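Local coordinates for protein alpha-fucosidase (Bifidobacterium bifidum, PDB 2EAE) that probably hydrolyses terminal alpha-1,2-linked L-fucose from glycans, as the catalytic domain of a larger bifidobacterial glycoside hydrolase of family 95, at residues Gln391-Leu396 and Ser416-Asn421. The protein carries 1 engineered substitution. Residues are numbered along the deposited sequence; the frame is centred on the assembly and turned at random.
With CA (calcium ion), chain F; FUL (beta-L-fucopyranose), chain D; GAL (beta-D-galactopyranose), chain B.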
loop_
_atom_site.group_PDB
_atom_site.type_symbol
_atom_site.label_atom_id
_atom_site.label_comp_id
_atom_site.label_asym_id
_atom_site.label_seq_id
_atom_site.Cartn_x
_atom_site.Cartn_y
_atom_site.Cartn_z
ATOM N N GLN A 391 10.905 9.631 2.152
ATOM C CA GLN A 391 11.534 9.158 3.351
ATOM C C GLN A 391 10.723 8.001 3.968
ATOM O O GLN A 391 11.296 7.193 4.653
ATOM C CB GLN A 391 11.712 10.274 4.352
ATOM C CG GLN A 391 12.617 11.387 3.861
ATOM C CD GLN A 391 13.047 12.334 4.978
ATOM O OE1 GLN A 391 13.832 11.967 5.855
ATOM N NE2 GLN A 391 12.538 13.544 4.948
ATOM N N LEU A 392 9.406 7.961 3.698
ATOM C CA LEU A 392 8.475 6.971 4.288
ATOM C C LEU A 392 7.519 6.415 3.242
ATOM O O LEU A 392 7.210 7.108 2.289
ATOM C CB LEU A 392 7.688 7.582 5.455
ATOM C CG LEU A 392 8.473 7.979 6.707
ATOM C CD1 LEU A 392 7.665 8.915 7.579
ATOM C CD2 LEU A 392 8.952 6.762 7.503
ATOM N N PRO A 393 7.060 5.146 3.421
ATOM C CA PRO A 393 6.104 4.588 2.491
ATOM C C PRO A 393 4.773 5.273 2.725
ATOM O O PRO A 393 4.613 6.051 3.729
ATOM C CB PRO A 393 6.019 3.105 2.896
ATOM C CG PRO A 393 6.468 3.041 4.301
ATOM C CD PRO A 393 7.389 4.230 4.534
ATOM N N SER A 394 3.850 5.012 1.816
ATOM C CA SER A 394 2.452 5.415 2.024
ATOM C C SER A 394 1.943 4.861 3.362
ATOM O O SER A 394 2.250 3.719 3.768
ATOM C CB SER A 394 1.583 4.964 0.857
ATOM O OG SER A 394 1.831 3.596 0.532
ATOM N N ASN A 395 1.226 5.709 4.093
ATOM C CA ASN A 395 0.648 5.283 5.376
ATOM C C ASN A 395 -0.844 4.958 5.155
ATOM O O ASN A 395 -1.294 4.872 4.011
ATOM C CB ASN A 395 0.894 6.340 6.476
ATOM C CG ASN A 395 0.245 7.699 6.173
ATOM O OD1 ASN A 395 -0.922 7.781 5.762
ATOM N ND2 ASN A 395 0.972 8.787 6.474
ATOM N N LEU A 396 -1.608 4.777 6.234
ATOM C CA LEU A 396 -3.039 4.470 6.112
ATOM C C LEU A 396 -3.823 5.422 5.221
ATOM O O LEU A 396 -4.870 5.048 4.724
ATOM C CB LEU A 396 -3.711 4.381 7.496
ATOM C CG LEU A 396 -3.450 3.172 8.392
ATOM C CD1 LEU A 396 -4.278 3.308 9.650
ATOM C CD2 LEU A 396 -3.873 1.867 7.705
ATOM N N SER A 416 -3.437 7.237 11.359
ATOM C CA SER A 416 -2.996 7.179 9.967
ATOM C C SER A 416 -1.596 6.557 9.869
ATOM O O SER A 416 -0.729 7.110 9.190
ATOM C CB SER A 416 -3.006 8.573 9.353
ATOM O OG SER A 416 -2.766 8.536 7.947
ATOM N N ASP A 417 -1.401 5.426 10.551
ATOM C CA ASP A 417 -0.084 4.847 10.797
ATOM C C ASP A 417 0.359 3.848 9.726
ATOM O O ASP A 417 -0.124 3.877 8.619
ATOM C CB ASP A 417 0.001 4.222 12.219
ATOM C CG ASP A 417 -0.937 2.995 12.431
ATOM O OD1 ASP A 417 -1.526 2.459 11.459
ATOM O OD2 ASP A 417 -1.082 2.545 13.600
ATOM N N PHE A 418 1.317 2.993 10.078
ATOM C CA PHE A 418 1.784 1.903 9.227
ATOM C C PHE A 418 1.232 0.663 9.896
ATOM O O PHE A 418 1.749 0.233 10.954
ATOM C CB PHE A 418 3.333 1.891 9.153
ATOM C CG PHE A 418 3.892 3.178 8.593
ATOM C CD1 PHE A 418 3.682 3.512 7.240
ATOM C CD2 PHE A 418 4.497 4.106 9.424
ATOM C CE1 PHE A 418 4.154 4.732 6.715
ATOM C CE2 PHE A 418 4.985 5.340 8.914
ATOM C CZ PHE A 418 4.803 5.659 7.561
ATOM N N HIS A 419 0.155 0.120 9.316
ATOM C CA HIS A 419 -0.606 -0.985 9.899
ATOM C C HIS A 419 -0.281 -2.248 9.117
ATOM O O HIS A 419 -0.709 -2.408 7.958
ATOM C CB HIS A 419 -2.106 -0.709 9.825
ATOM C CG HIS A 419 -2.783 -0.620 11.157
ATOM N ND1 HIS A 419 -3.524 -1.661 11.696
ATOM C CD2 HIS A 419 -2.878 0.408 12.032
ATOM C CE1 HIS A 419 -4.021 -1.280 12.859
ATOM N NE2 HIS A 419 -3.646 -0.028 13.085
ATOM N N MET A 420 0.507 -3.115 9.748
ATOM C CA MET A 420 1.235 -4.190 9.051
ATOM C C MET A 420 0.582 -5.538 9.198
ATOM O O MET A 420 1.220 -6.570 8.996
ATOM C CB MET A 420 2.704 -4.263 9.513
ATOM C CG MET A 420 3.578 -3.092 9.112
ATOM S SD MET A 420 5.290 -3.649 8.773
ATOM C CE MET A 420 5.666 -4.732 10.162
ATOM N N ASN A 421 -0.711 -5.557 9.505
ATOM C CA ASN A 421 -1.441 -6.843 9.428
ATOM C C ASN A 421 -2.522 -6.889 8.332
ATOM O O ASN A 421 -3.524 -7.603 8.450
ATOM C CB ASN A 421 -1.955 -7.286 10.806
ATOM C CG ASN A 421 -3.104 -6.405 11.302
ATOM O OD1 ASN A 421 -3.438 -5.388 10.692
ATOM N ND2 ASN A 421 -3.721 -6.813 12.433
HETATM CA CA CA F . 5.410 8.944 1.671
HETATM C C1 FUL D . -6.936 -3.400 11.205
HETATM C C2 FUL D . -8.364 -3.672 10.687
HETATM O O2 FUL D . -8.969 -4.720 11.477
HETATM C C3 FUL D . -9.285 -2.430 10.674
HETATM O O3 FUL D . -10.420 -2.687 9.817
HETATM C C4 FUL D . -8.549 -1.194 10.152
HETATM O O4 FUL D . -8.254 -1.480 8.780
HETATM C C5 FUL D . -7.248 -0.991 10.930
HETATM C C6 FUL D . -6.420 0.191 10.426
HETATM O O5 FUL D . -6.424 -2.141 10.788
HETATM O O1 FUL D . -5.978 -4.355 10.707
HETATM C C1 GAL B . -8.614 -1.592 15.971
HETATM C C2 GAL B . -7.703 -2.140 14.860
HETATM C C3 GAL B . -6.427 -2.755 15.456
HETATM C C4 GAL B . -5.754 -1.710 16.366
HETATM C C5 GAL B . -6.751 -1.240 17.434
HETATM C C6 GAL B . -6.145 -0.114 18.244
HETATM O O2 GAL B . -8.382 -3.035 14.012
HETATM O O3 GAL B . -5.577 -3.077 14.383
HETATM O O4 GAL B . -5.348 -0.610 15.587
HETATM O O5 GAL B . -7.892 -0.708 16.787
HETATM O O6 GAL B . -6.976 0.115 19.374
#
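Leu396 and His419 meet in the fucose pocket of the family 95 catalytic domain, where CD2 of Leu396 lies 3.8 Å from CB of His419. Both side chains also reach the sugar. The C6 methyl of beta-L-fucopyranose sits over the centre of one face of the His419 ring, 3.6 Å above its plane, a CH-pi type of packing. Leu396 CD1 approaches the same C6 at 3.9 Å. Asn421 OD1 is 2.7 Å from O1 of the fucose, and its ND2 is hydrogen-bonded to Glu566.

One backbone bond ties the segments together, Leu396 N to Asp417 O, 2.9 Å. It is bent at the hydrogen (146°), though the N lies nearly in line with the C=O bond (162°). Asn395 OD1 is held mainly by the backbone N of Gln397. A chi1 of -172° turns Ser416 OG away from its backbone N, where it adds a weak hydrogen bond to that oxygen.

Further from the sugar, Phe418 packs on segment 391-396. The carbonyl oxygens of Pro393 and Ser394 face the rim of its ring, roughly within the ring plane; Pro393 O is 3.3 Å from CE1. Pro393 CG also touches CE1, at 3.7 Å. Leu392 O binds a calcium ion together with Glu76 and Ser385, so this loop runs from a metal site to the sugar pocket.

The contact is buried. Tyr446 of helix 441-462 packs against Leu392, Pro393 and Phe418, Leu424 of helix 423-427 touches Phe418, and strand 418-419 pairs antiparallel with strand 485-486.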